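Local atomic coordinates of Lmo2445 protein (Listeria monocytogenes EGD-e, PDB entry 5HZL), a protein that is of unknown function but is a secreted, calcium-binding internalin-like protein built around a leucine-rich repeat domain. Residues N74-N79 with A99-E104; D128-N133 with S149-N154; A155-Y160 with L175-N180. All coordinates share one frame; numbering follows the deposited sequence.

In the fold
All three contacts join neighbouring coils of the leucine-rich repeat solenoid, and they follow one another along the chain. Interaction 1 lies toward the N-terminal end of the repeats, its centre about 24 Å from that of the chain, where two loops meet through one backbone bond, a water and apolar side chains. Interactions 2 and 3 sit near the middle with centres 8 Å apart, and they share the sheet through the adjacent strands 149-151 and 174-176. Interactions 1 and 2 are partly buried, interaction 3 is buried. Interaction 2 relies on main-chain bonds beside a polar, calcium-bearing surface, interaction 3 on an asparagine amide holding the backbone of the preceding coil.

Interaction 1. Residues N74-N79 with A99-E104; sequences NEVFTN and ALPALE
The aromatic ring of Phe-77 and the isobutyl group of Leu-100 lie side by side and point the same way, into the interior shared by two successive coils. Their closest atoms, Phe-77 CD1 and Leu-100 CD2, are 4.2 Å apart, and the methyl meets the ring obliquely. In both residues CG stands anti to the carbonyl carbon, which sends the two groups inward together. The CD1 atom of the ring also lies near the methyl of Ala-99, while the carbonyl oxygen of Ala-99 lies at the ring edge, near its plane. That oxygen already accepts the hydrogen bond that joins the backbones, from Phe-77 N to Ala-99 O at 2.9 Å with an N-H...O angle of 163°. Two residues before Phe-77, Glu-75 O receives a C-H...O contact from Ala-99 CA at 3.4 Å. On the other flank, Val-76 and the ring of Pro-101 pass each other at a slant. Here CG1 of Val-76, placed anti to its own nitrogen (chi1 175°), approaches Pro-101 CG to 4.1 Å. Farther along, the main chains separate and a water bridges them: it donates to Phe-77 O at 2.8 Å and accepts from Ala-102 N at 2.8 Å. The methyl of Ala-102 rests against Thr-78 O, 3.4 Å from its CB, within a type I turn running from Leu-100 to Leu-103. Thr-78 OG1 bonds to the carboxylate of Asp-52 and Asn-79 ND2 to its backbone oxygen. Phe-77 and Leu-100 both pack on Ile-57 of strand 56-58. Inward-facing apolar residues stacked from coil to coil, with a backbone bond and a bridging water joining their loops, are characteristic of the hydrophobic core of a leucine-rich repeat solenoid, here close to its N-terminal end.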
ATOM      1  N   ASN A  74       3.911 -19.631 -16.165  1.00 46.19           N
ATOM      2  CA  ASN A  74       4.218 -20.691 -17.128  1.00 46.84           C
ATOM      3  C   ASN A  74       3.470 -21.960 -16.795  1.00 45.85           C
ATOM      4  O   ASN A  74       3.484 -22.874 -17.583  1.00 46.97           O
ATOM      5  CB  ASN A  74       5.714 -21.016 -17.196  1.00 46.44           C
ATOM      6  CG  ASN A  74       6.532 -19.909 -17.837  1.00 47.89           C
ATOM      7  OD1 ASN A  74       6.000 -18.891 -18.288  1.00 50.22           O
ATOM      8  ND2 ASN A  74       7.845 -20.106 -17.885  1.00 47.25           N
ATOM      9  N   GLU A  75       2.849 -22.027 -15.623  1.00 44.49           N
ATOM     10  CA  GLU A  75       2.079 -23.201 -15.235  1.00 45.47           C
ATOM     11  C   GLU A  75       0.882 -22.787 -14.387  1.00 45.75           C
ATOM     12  O   GLU A  75       0.650 -21.606 -14.146  1.00 47.30           O
ATOM     13  CB  GLU A  75       2.955 -24.194 -14.453  1.00 44.28           C
ATOM     14  CG  GLU A  75       4.221 -24.672 -15.158  1.00 44.04           C
ATOM     15  CD  GLU A  75       3.970 -25.393 -16.476  1.00 46.31           C
ATOM     16  OE1 GLU A  75       2.823 -25.819 -16.776  1.00 47.34           O
ATOM     17  OE2 GLU A  75       4.956 -25.538 -17.215  1.00 46.78           O
ATOM     18  N   VAL A  76       0.123 -23.781 -13.953  1.00 46.11           N
ATOM     19  CA  VAL A  76      -1.048 -23.584 -13.121  1.00 46.01           C
ATOM     20  C   VAL A  76      -0.908 -24.459 -11.873  1.00 45.56           C
ATOM     21  O   VAL A  76      -0.848 -25.687 -11.986  1.00 46.14           O
ATOM     22  CB  VAL A  76      -2.337 -23.990 -13.881  1.00 47.49           C
ATOM     23  CG1 VAL A  76      -3.557 -23.900 -12.969  1.00 47.65           C
ATOM     24  CG2 VAL A  76      -2.518 -23.134 -15.128  1.00 48.20           C
ATOM     25  N   PHE A  77      -0.846 -23.824 -10.699  1.00 44.81           N
ATOM     26  CA  PHE A  77      -0.756 -24.528  -9.423  1.00 44.21           C
ATOM     27  C   PHE A  77      -2.207 -24.564  -8.974  1.00 46.49           C
ATOM     28  O   PHE A  77      -2.618 -23.773  -8.144  1.00 46.92           O
ATOM     29  CB  PHE A  77       0.107 -23.745  -8.446  1.00 42.43           C
ATOM     30  CG  PHE A  77       1.522 -23.530  -8.904  1.00 41.84           C
ATOM     31  CD1 PHE A  77       1.836 -22.489  -9.775  1.00 42.12           C
ATOM     32  CD2 PHE A  77       2.559 -24.342  -8.427  1.00 42.04           C
ATOM     33  CE1 PHE A  77       3.153 -22.280 -10.186  1.00 41.90           C
ATOM     34  CE2 PHE A  77       3.874 -24.138  -8.833  1.00 41.13           C
ATOM     35  CZ  PHE A  77       4.172 -23.107  -9.714  1.00 41.15           C
ATOM     36  N   THR A  78      -2.983 -25.489  -9.542  1.00 49.76           N
ATOM     37  CA  THR A  78      -4.436 -25.599  -9.274  1.00 51.64           C
ATOM     38  C   THR A  78      -4.893 -25.554  -7.819  1.00 50.01           C
ATOM     39  O   THR A  78      -6.000 -25.123  -7.578  1.00 51.80           O
ATOM     40  CB  THR A  78      -5.072 -26.893  -9.855  1.00 54.99           C
ATOM     41  OG1 THR A  78      -4.521 -28.016  -9.179  1.00 57.85           O
ATOM     42  CG2 THR A  78      -4.851 -27.063 -11.372  1.00 56.59           C
ATOM     43  N   ASN A  79      -4.062 -25.980  -6.867  1.00 48.99           N
ATOM     44  CA  ASN A  79      -4.451 -26.008  -5.428  1.00 48.53           C
ATOM     45  C   ASN A  79      -3.672 -25.130  -4.454  1.00 46.54           C
ATOM     46  O   ASN A  79      -3.852 -25.243  -3.242  1.00 46.30           O
ATOM     47  CB  ASN A  79      -4.323 -27.438  -4.927  1.00 49.02           C
ATOM     48  CG  ASN A  79      -5.160 -28.386  -5.708  1.00 50.00           C
ATOM     49  OD1 ASN A  79      -6.299 -28.097  -6.052  1.00 50.18           O
ATOM     50  ND2 ASN A  79      -4.603 -29.536  -5.986  1.00 51.28           N
ATOM     51  N   ALA A  99      -1.717 -18.420 -12.892  1.00 54.28           N
ATOM     52  CA  ALA A  99      -0.993 -19.458 -12.155  1.00 54.10           C
ATOM     53  C   ALA A  99      -1.573 -19.836 -10.800  1.00 52.64           C
ATOM     54  O   ALA A  99      -1.340 -20.947 -10.317  1.00 52.21           O
ATOM     55  CB  ALA A  99       0.450 -19.019 -11.947  1.00 53.10           C
ATOM     56  N   LEU A 100      -2.320 -18.926 -10.194  1.00 51.74           N
ATOM     57  CA  LEU A 100      -2.861 -19.165  -8.868  1.00 51.89           C
ATOM     58  C   LEU A 100      -4.378 -18.984  -8.800  1.00 52.76           C
ATOM     59  O   LEU A 100      -4.879 -18.132  -8.068  1.00 52.76           O
ATOM     60  CB  LEU A 100      -2.149 -18.219  -7.902  1.00 50.20           C
ATOM     61  CG  LEU A 100      -0.619 -18.290  -7.922  1.00 49.16           C
ATOM     62  CD1 LEU A 100      -0.038 -17.165  -7.080  1.00 48.15           C
ATOM     63  CD2 LEU A 100      -0.121 -19.646  -7.447  1.00 49.22           C
ATOM     64  N   PRO A 101      -5.121 -19.821  -9.532  1.00 54.54           N
ATOM     65  CA  PRO A 101      -6.583 -19.697  -9.529  1.00 55.65           C
ATOM     66  C   PRO A 101      -7.258 -19.941  -8.164  1.00 55.76           C
ATOM     67  O   PRO A 101      -8.317 -19.382  -7.914  1.00 59.49           O
ATOM     68  CB  PRO A 101      -7.020 -20.760 -10.537  1.00 56.64           C
ATOM     69  CG  PRO A 101      -5.956 -21.800 -10.449  1.00 56.95           C
ATOM     70  CD  PRO A 101      -4.676 -21.052 -10.216  1.00 55.66           C
ATOM     71  N   ALA A 102      -6.645 -20.741  -7.292  1.00 53.80           N
ATOM     72  CA  ALA A 102      -7.204 -21.052  -5.970  1.00 52.44           C
ATOM     73  C   ALA A 102      -6.666 -20.173  -4.832  1.00 51.15           C
ATOM     74  O   ALA A 102      -6.959 -20.424  -3.657  1.00 50.03           O
ATOM     75  CB  ALA A 102      -6.923 -22.512  -5.655  1.00 52.54           C
ATOM     76  N   LEU A 103      -5.914 -19.130  -5.177  1.00 50.76           N
ATOM     77  CA  LEU A 103      -5.295 -18.268  -4.176  1.00 49.81           C
ATOM     78  C   LEU A 103      -6.283 -17.662  -3.176  1.00 50.07           C
ATOM     79  O   LEU A 103      -7.296 -17.088  -3.570  1.00 50.52           O
ATOM     80  CB  LEU A 103      -4.496 -17.166  -4.866  1.00 49.19           C
ATOM     81  CG  LEU A 103      -3.540 -16.378  -3.970  1.00 49.16           C
ATOM     82  CD1 LEU A 103      -2.545 -17.303  -3.274  1.00 48.51           C
ATOM     83  CD2 LEU A 103      -2.811 -15.341  -4.812  1.00 49.11           C
ATOM     84  N   GLU A 104      -5.974 -17.821  -1.887  1.00 49.62           N
ATOM     85  CA  GLU A 104      -6.806 -17.308  -0.783  1.00 49.68           C
ATOM     86  C   GLU A 104      -6.067 -16.343   0.126  1.00 47.85           C
ATOM     87  O   GLU A 104      -6.700 -15.516   0.787  1.00 48.35           O
ATOM     88  CB  GLU A 104      -7.278 -18.451   0.125  1.00 50.29           C
ATOM     89  CG  GLU A 104      -8.047 -19.543  -0.577  1.00 52.36           C
ATOM     90  CD  GLU A 104      -8.482 -20.674   0.345  1.00 53.90           C
ATOM     91  OE1 GLU A 104      -8.294 -20.578   1.580  1.00 52.15           O
ATOM     92  OE2 GLU A 104      -9.026 -21.672  -0.193  1.00 57.36           O
TER
HETATM   93  O   HOH W   1      -3.946 -21.562  -7.039  1.00 42.75           O

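Interaction 2. Residues D128-N133 with S149-N154; sequences DLSQNN and SINMEN. With CA (calcium ion), chain E.
Consecutive coils of the leucine-rich repeat solenoid meet here, where parallel strands 126-128 and 149-151 run out into turns. Asp-128 and Asn-151 form the bridge, their side chains alongside one another and pointing the same way, with carboxylate and amide planes only 5° apart. Both have CG anti to the backbone nitrogen (chi1 -178° in each), and with similar chi2 values as well the two flat groups come into line. The backbone bonds across the contact are Leu-129 N to Asn-151 O at 2.8 Å and Gln-131 N to Glu-153 O at 2.9 Å. Asn-132 ND2 braces the type II turn Leu-129 to Asn-132, meeting Leu-129 O at 2.9 Å from above the carbonyl plane. Asn-151 OD1 accepts from Glu-153 N in an Asx turn. Ser-130 OG donates to the syn side of Asp-128 OD1 over 2.6 Å and, like Gln-131 OE1, also bonds with Asn-109. Leu-129 CB packs 3.8 Å from CG of selenomethionine Met-152. Outside, the side chains of Gln-131 and Asn-154 pass one another with amide planes 57° apart. Glu-153, whose OE2 also accepts from Asn-178, grips a calcium ion with OE1 at 2.8 Å and OE2 at 2.7 Å.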
ATOM      1  N   ASP A 128      -1.552  -9.324   2.986  1.00 42.68           N
ATOM      2  CA  ASP A 128      -0.621  -8.595   3.884  1.00 43.07           C
ATOM      3  C   ASP A 128       0.418  -7.880   3.005  1.00 42.28           C
ATOM      4  O   ASP A 128       1.409  -8.474   2.585  1.00 41.48           O
ATOM      5  CB  ASP A 128       0.068  -9.549   4.883  1.00 45.27           C
ATOM      6  CG  ASP A 128       1.030  -8.823   5.883  1.00 48.81           C
ATOM      7  OD1 ASP A 128       1.065  -7.569   5.935  1.00 50.21           O
ATOM      8  OD2 ASP A 128       1.757  -9.523   6.647  1.00 50.47           O
ATOM      9  N   LEU A 129       0.164  -6.602   2.730  1.00 42.04           N
ATOM     10  CA  LEU A 129       1.028  -5.764   1.897  1.00 41.57           C
ATOM     11  C   LEU A 129       1.699  -4.670   2.719  1.00 40.20           C
ATOM     12  O   LEU A 129       2.114  -3.639   2.197  1.00 40.19           O
ATOM     13  CB  LEU A 129       0.196  -5.158   0.766  1.00 42.59           C
ATOM     14  CG  LEU A 129      -0.321  -6.155  -0.265  1.00 43.75           C
ATOM     15  CD1 LEU A 129      -1.448  -5.566  -1.096  1.00 44.47           C
ATOM     16  CD2 LEU A 129       0.814  -6.635  -1.161  1.00 44.98           C
ATOM     17  N   SER A 130       1.827  -4.916   4.013  1.00 39.22           N
ATOM     18  CA  SER A 130       2.453  -3.964   4.898  1.00 38.27           C
ATOM     19  C   SER A 130       3.959  -3.833   4.620  1.00 37.80           C
ATOM     20  O   SER A 130       4.612  -4.793   4.243  1.00 37.37           O
ATOM     21  CB  SER A 130       2.253  -4.427   6.339  1.00 38.37           C
ATOM     22  OG  SER A 130       2.841  -5.704   6.547  1.00 37.98           O
ATOM     23  N   GLN A 131       4.481  -2.625   4.801  1.00 37.33           N
ATOM     24  CA  GLN A 131       5.895  -2.326   4.636  1.00 37.22           C
ATOM     25  C   GLN A 131       6.454  -2.430   3.233  1.00 37.60           C
ATOM     26  O   GLN A 131       7.638  -2.723   3.022  1.00 36.69           O
ATOM     27  CB  GLN A 131       6.732  -3.071   5.677  1.00 38.47           C
ATOM     28  CG  GLN A 131       6.408  -2.600   7.094  1.00 38.80           C
ATOM     29  CD  GLN A 131       7.231  -3.285   8.158  1.00 39.33           C
ATOM     30  OE1 GLN A 131       7.427  -4.504   8.155  1.00 40.81           O
ATOM     31  NE2 GLN A 131       7.687  -2.507   9.098  1.00 40.52           N
ATOM     32  N   ASN A 132       5.579  -2.166   2.273  1.00 37.47           N
ATOM     33  CA  ASN A 132       5.954  -2.134   0.872  1.00 37.44           C
ATOM     34  C   ASN A 132       6.192  -0.654   0.531  1.00 36.53           C
ATOM     35  O   ASN A 132       6.464   0.136   1.436  1.00 34.26           O
ATOM     36  CB  ASN A 132       4.927  -2.874   0.021  1.00 37.83           C
ATOM     37  CG  ASN A 132       5.078  -4.382   0.130  1.00 38.61           C
ATOM     38  OD1 ASN A 132       6.088  -4.942  -0.296  1.00 38.32           O
ATOM     39  ND2 ASN A 132       4.057  -5.052   0.651  1.00 39.49           N
ATOM     40  N   ASN A 133       6.106  -0.268  -0.736  1.00 36.57           N
ATOM     41  CA  ASN A 133       6.394   1.107  -1.081  1.00 37.77           C
ATOM     42  C   ASN A 133       5.634   1.551  -2.314  1.00 37.01           C
ATOM     43  O   ASN A 133       6.220   1.780  -3.386  1.00 36.28           O
ATOM     44  CB  ASN A 133       7.905   1.240  -1.304  1.00 40.40           C
ATOM     45  CG  ASN A 133       8.357   2.687  -1.411  1.00 42.93           C
ATOM     46  OD1 ASN A 133       7.698   3.616  -0.888  1.00 44.40           O
ATOM     47  ND2 ASN A 133       9.495   2.892  -2.070  1.00 43.77           N
ATOM     48  N   SER A 149      -9.779  -9.214   4.835  1.00 44.88           N
ATOM     49  CA  SER A 149      -8.824  -8.375   5.558  1.00 44.60           C
ATOM     50  C   SER A 149      -7.638  -7.951   4.703  1.00 43.42           C
ATOM     51  O   SER A 149      -7.017  -8.767   4.034  1.00 42.17           O
ATOM     52  CB  SER A 149      -8.317  -9.081   6.811  1.00 44.48           C
ATOM     53  OG  SER A 149      -7.617 -10.237   6.464  1.00 44.45           O
ATOM     54  N   ILE A 150      -7.351  -6.652   4.774  1.00 44.28           N
ATOM     55  CA  ILE A 150      -6.277  -5.975   4.066  1.00 43.46           C
ATOM     56  C   ILE A 150      -5.361  -5.271   5.050  1.00 43.00           C
ATOM     57  O   ILE A 150      -5.812  -4.491   5.888  1.00 42.22           O
ATOM     58  CB  ILE A 150      -6.859  -4.888   3.145  1.00 44.62           C
ATOM     59  CG1 ILE A 150      -7.684  -5.544   2.026  1.00 46.11           C
ATOM     60  CG2 ILE A 150      -5.753  -4.009   2.557  1.00 44.00           C
ATOM     61  CD1 ILE A 150      -8.415  -4.553   1.144  1.00 47.33           C
ATOM     62  N   ASN A 151      -4.069  -5.533   4.930  1.00 43.00           N
ATOM     63  CA  ASN A 151      -3.094  -4.885   5.779  1.00 42.40           C
ATOM     64  C   ASN A 151      -2.114  -4.133   4.885  1.00 41.40           C
ATOM     65  O   ASN A 151      -1.434  -4.756   4.067  1.00 41.02           O
ATOM     66  CB  ASN A 151      -2.397  -5.920   6.646  1.00 42.66           C
ATOM     67  CG  ASN A 151      -1.388  -5.322   7.606  1.00 42.30           C
ATOM     68  OD1 ASN A 151      -1.180  -4.121   7.682  1.00 42.41           O
ATOM     69  ND2 ASN A 151      -0.749  -6.181   8.342  1.00 43.92           N
HETATM   70  N   MSE A 152      -2.081  -2.802   5.035  1.00 40.66           N
HETATM   71  CA  MSE A 152      -1.169  -1.928   4.284  1.00 41.29           C
HETATM   72  C   MSE A 152      -0.523  -0.957   5.253  1.00 39.87           C
HETATM   73  O   MSE A 152      -0.315   0.224   4.962  1.00 39.33           O
HETATM   74  CB  MSE A 152      -1.878  -1.269   3.104  1.00 43.74           C
HETATM   75  CG  MSE A 152      -1.857  -2.196   1.895  1.00 46.54           C
HETATM   76 SE   MSE A 152      -2.640  -1.335   0.299  1.00 51.84          SE
HETATM   77  CE  MSE A 152      -4.408  -0.851   1.020  1.00 49.45           C
ATOM     78  N   GLU A 153      -0.167  -1.477   6.421  1.00 38.72           N
ATOM     79  CA  GLU A 153       0.488  -0.672   7.433  1.00 38.40           C
ATOM     80  C   GLU A 153       1.874  -0.298   6.985  1.00 37.04           C
ATOM     81  O   GLU A 153       2.614  -1.147   6.512  1.00 36.16           O
ATOM     82  CB  GLU A 153       0.633  -1.459   8.742  1.00 39.49           C
ATOM     83  CG  GLU A 153       1.314  -0.697   9.887  1.00 40.64           C
ATOM     84  CD  GLU A 153       1.392  -1.493  11.172  1.00 41.62           C
ATOM     85  OE1 GLU A 153       1.239  -2.710  11.124  1.00 45.49           O
ATOM     86  OE2 GLU A 153       1.619  -0.929  12.249  1.00 42.16           O
ATOM     87  N   ASN A 154       2.216   0.976   7.126  1.00 36.99           N
ATOM     88  CA  ASN A 154       3.547   1.463   6.809  1.00 37.53           C
ATOM     89  C   ASN A 154       4.036   1.029   5.412  1.00 37.30           C
ATOM     90  O   ASN A 154       5.167   0.611   5.248  1.00 38.62           O
ATOM     91  CB  ASN A 154       4.465   0.942   7.928  1.00 37.98           C
ATOM     92  CG  ASN A 154       5.858   1.529   7.894  1.00 38.94           C
ATOM     93  OD1 ASN A 154       6.101   2.584   7.299  1.00 38.12           O
ATOM     94  ND2 ASN A 154       6.794   0.838   8.563  1.00 39.78           N
TER
HETATM   95 CA    CA E 404       1.264  -3.094  13.878  1.00 54.58          CA

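Interaction 3. Residues A155-Y160 with L175-N180; sequences AGLSGY and LILNEN
Asn-180 OD1 accepts hydrogen bonds from two backbone N-H groups of the preceding coil, Ala-155 N at 3.0 Å and, weakly, Leu-157 N at 3.3 Å. The donor at Ala-155 is tilted 24° from the plane of the amide carbonyl. At the other end of the same amide, Asn-180 ND2 bonds to Leu-177 O at 2.7 Å, approaching from above that carbonyl plane, and also to Met-152 O. With CG anti to the carbonyl carbon (chi1 -74°), the amide turns back across its own loop to reach both sets of partners. A water adds a further link, accepting from Gly-156 N at 2.9 Å and donating to Glu-179 O at 2.7 Å. Around this polar centre, Leu-157 runs beside Asn-180 and points the same way, its CD1 lying 3.7 Å from Asn-180 ND2. That methyl also meets CD2 of Leu-177 at 3.7 Å, the two leucine side chains crossing at about a right angle. Leu-157 continues onto Ile-138 and Leu-182, and Leu-177 onto Trp-166. Bonds at both ends fix the amide's rotation and satisfy buried backbone groups, as expected of the asparagine in a leucine-rich repeat, whose stacked copies tie each coil to the one before.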
ATOM      1  N   ALA A 155       3.169   1.150   4.416  1.00 36.83           N
ATOM      2  CA  ALA A 155       3.460   0.739   3.037  1.00 36.98           C
ATOM      3  C   ALA A 155       3.720   1.879   2.041  1.00 37.13           C
ATOM      4  O   ALA A 155       3.622   1.667   0.829  1.00 38.18           O
ATOM      5  CB  ALA A 155       2.290  -0.116   2.533  1.00 36.73           C
ATOM      6  N   GLY A 156       4.024   3.076   2.532  1.00 37.16           N
ATOM      7  CA  GLY A 156       4.271   4.227   1.654  1.00 37.42           C
ATOM      8  C   GLY A 156       3.088   4.797   0.870  1.00 37.26           C
ATOM      9  O   GLY A 156       3.307   5.572  -0.073  1.00 35.33           O
ATOM     10  N   LEU A 157       1.846   4.439   1.237  1.00 37.93           N
ATOM     11  CA  LEU A 157       0.667   4.958   0.505  1.00 39.88           C
ATOM     12  C   LEU A 157       0.674   6.462   0.626  1.00 39.86           C
ATOM     13  O   LEU A 157       0.743   6.996   1.728  1.00 39.18           O
ATOM     14  CB  LEU A 157      -0.630   4.387   1.029  1.00 41.82           C
ATOM     15  CG  LEU A 157      -0.837   2.888   0.833  1.00 42.82           C
ATOM     16  CD1 LEU A 157      -1.981   2.396   1.714  1.00 44.52           C
ATOM     17  CD2 LEU A 157      -1.101   2.567  -0.627  1.00 42.88           C
ATOM     18  N   SER A 158       0.594   7.135  -0.511  1.00 40.22           N
ATOM     19  CA  SER A 158       0.710   8.568  -0.532  1.00 40.72           C
ATOM     20  C   SER A 158      -0.325   9.303  -1.342  1.00 41.38           C
ATOM     21  O   SER A 158      -0.947   8.749  -2.258  1.00 41.78           O
ATOM     22  CB  SER A 158       2.072   8.893  -1.154  1.00 41.41           C
ATOM     23  OG  SER A 158       3.125   8.184  -0.516  1.00 41.35           O
ATOM     24  N   GLY A 159      -0.468  10.580  -0.998  1.00 41.40           N
ATOM     25  CA  GLY A 159      -1.367  11.479  -1.688  1.00 41.89           C
ATOM     26  C   GLY A 159      -2.803  11.417  -1.250  1.00 41.93           C
ATOM     27  O   GLY A 159      -3.112  11.023  -0.128  1.00 41.46           O
ATOM     28  N   TYR A 160      -3.669  11.825  -2.165  1.00 42.52           N
ATOM     29  CA  TYR A 160      -5.092  11.863  -1.946  1.00 44.42           C
ATOM     30  C   TYR A 160      -5.796  10.578  -2.378  1.00 45.33           C
ATOM     31  O   TYR A 160      -5.442   9.997  -3.394  1.00 45.29           O
ATOM     32  CB  TYR A 160      -5.670  13.043  -2.763  1.00 45.63           C
ATOM     33  CG  TYR A 160      -7.172  13.223  -2.650  1.00 45.78           C
ATOM     34  CD1 TYR A 160      -7.727  14.022  -1.651  1.00 46.02           C
ATOM     35  CD2 TYR A 160      -8.033  12.597  -3.538  1.00 46.33           C
ATOM     36  CE1 TYR A 160      -9.098  14.183  -1.533  1.00 46.73           C
ATOM     37  CE2 TYR A 160      -9.406  12.754  -3.433  1.00 47.53           C
ATOM     38  CZ  TYR A 160      -9.931  13.544  -2.430  1.00 47.39           C
ATOM     39  OH  TYR A 160     -11.286  13.690  -2.342  1.00 48.09           O
ATOM     40  N   LEU A 175      -9.240  -3.455   7.924  1.00 45.37           N
ATOM     41  CA  LEU A 175      -8.480  -2.591   7.019  1.00 44.78           C
ATOM     42  C   LEU A 175      -7.453  -1.812   7.835  1.00 43.57           C
ATOM     43  O   LEU A 175      -7.807  -0.861   8.521  1.00 44.30           O
ATOM     44  CB  LEU A 175      -9.441  -1.642   6.283  1.00 45.66           C
ATOM     45  CG  LEU A 175      -8.860  -0.624   5.306  1.00 44.65           C
ATOM     46  CD1 LEU A 175      -8.148  -1.340   4.175  1.00 44.57           C
ATOM     47  CD2 LEU A 175      -9.959   0.276   4.769  1.00 45.04           C
ATOM     48  N   ILE A 176      -6.187  -2.213   7.746  1.00 42.99           N
ATOM     49  CA  ILE A 176      -5.106  -1.582   8.503  1.00 42.98           C
ATOM     50  C   ILE A 176      -4.335  -0.638   7.579  1.00 41.95           C
ATOM     51  O   ILE A 176      -3.737  -1.089   6.600  1.00 41.19           O
ATOM     52  CB  ILE A 176      -4.127  -2.639   9.080  1.00 43.43           C
ATOM     53  CG1 ILE A 176      -4.856  -3.896   9.617  1.00 44.75           C
ATOM     54  CG2 ILE A 176      -3.200  -2.007  10.116  1.00 44.15           C
ATOM     55  CD1 ILE A 176      -5.866  -3.671  10.715  1.00 45.32           C
ATOM     56  N   LEU A 177      -4.349   0.659   7.900  1.00 41.93           N
ATOM     57  CA  LEU A 177      -3.675   1.689   7.093  1.00 41.32           C
ATOM     58  C   LEU A 177      -2.816   2.690   7.874  1.00 39.95           C
ATOM     59  O   LEU A 177      -2.484   3.748   7.334  1.00 38.66           O
ATOM     60  CB  LEU A 177      -4.734   2.481   6.323  1.00 42.97           C
ATOM     61  CG  LEU A 177      -5.550   1.759   5.264  1.00 43.94           C
ATOM     62  CD1 LEU A 177      -6.675   2.648   4.765  1.00 45.89           C
ATOM     63  CD2 LEU A 177      -4.649   1.355   4.117  1.00 43.66           C
ATOM     64  N   ASN A 178      -2.459   2.390   9.123  1.00 38.97           N
ATOM     65  CA  ASN A 178      -1.617   3.330   9.868  1.00 38.44           C
ATOM     66  C   ASN A 178      -0.219   3.474   9.271  1.00 38.08           C
ATOM     67  O   ASN A 178       0.199   2.651   8.474  1.00 38.33           O
ATOM     68  CB  ASN A 178      -1.512   2.981  11.366  1.00 38.36           C
ATOM     69  CG  ASN A 178      -1.052   1.554  11.626  1.00 38.43           C
ATOM     70  OD1 ASN A 178      -1.659   0.604  11.141  1.00 40.29           O
ATOM     71  ND2 ASN A 178      -0.021   1.392  12.441  1.00 37.80           N
ATOM     72  N   GLU A 179       0.463   4.551   9.645  1.00 39.09           N
ATOM     73  CA  GLU A 179       1.848   4.857   9.248  1.00 39.63           C
ATOM     74  C   GLU A 179       2.124   5.063   7.757  1.00 39.51           C
ATOM     75  O   GLU A 179       3.219   4.789   7.266  1.00 39.55           O
ATOM     76  CB  GLU A 179       2.785   3.817   9.869  1.00 40.83           C
ATOM     77  CG  GLU A 179       2.688   3.801  11.390  1.00 43.38           C
ATOM     78  CD  GLU A 179       3.428   2.642  12.016  1.00 46.01           C
ATOM     79  OE1 GLU A 179       4.435   2.180  11.431  1.00 49.17           O
ATOM     80  OE2 GLU A 179       3.010   2.182  13.103  1.00 47.91           O
ATOM     81  N   ASN A 180       1.127   5.577   7.053  1.00 39.50           N
ATOM     82  CA  ASN A 180       1.237   5.868   5.630  1.00 39.79           C
ATOM     83  C   ASN A 180       1.424   7.379   5.432  1.00 40.51           C
ATOM     84  O   ASN A 180       1.705   8.073   6.400  1.00 41.25           O
ATOM     85  CB  ASN A 180       0.033   5.284   4.900  1.00 40.58           C
ATOM     86  CG  ASN A 180       0.118   3.775   4.769  1.00 41.04           C
ATOM     87  OD1 ASN A 180       1.089   3.262   4.244  1.00 42.47           O
ATOM     88  ND2 ASN A 180      -0.917   3.066   5.195  1.00 42.10           N
TER
HETATM   89  O   HOH W   2       4.712   4.223   5.067  1.00 27.66           O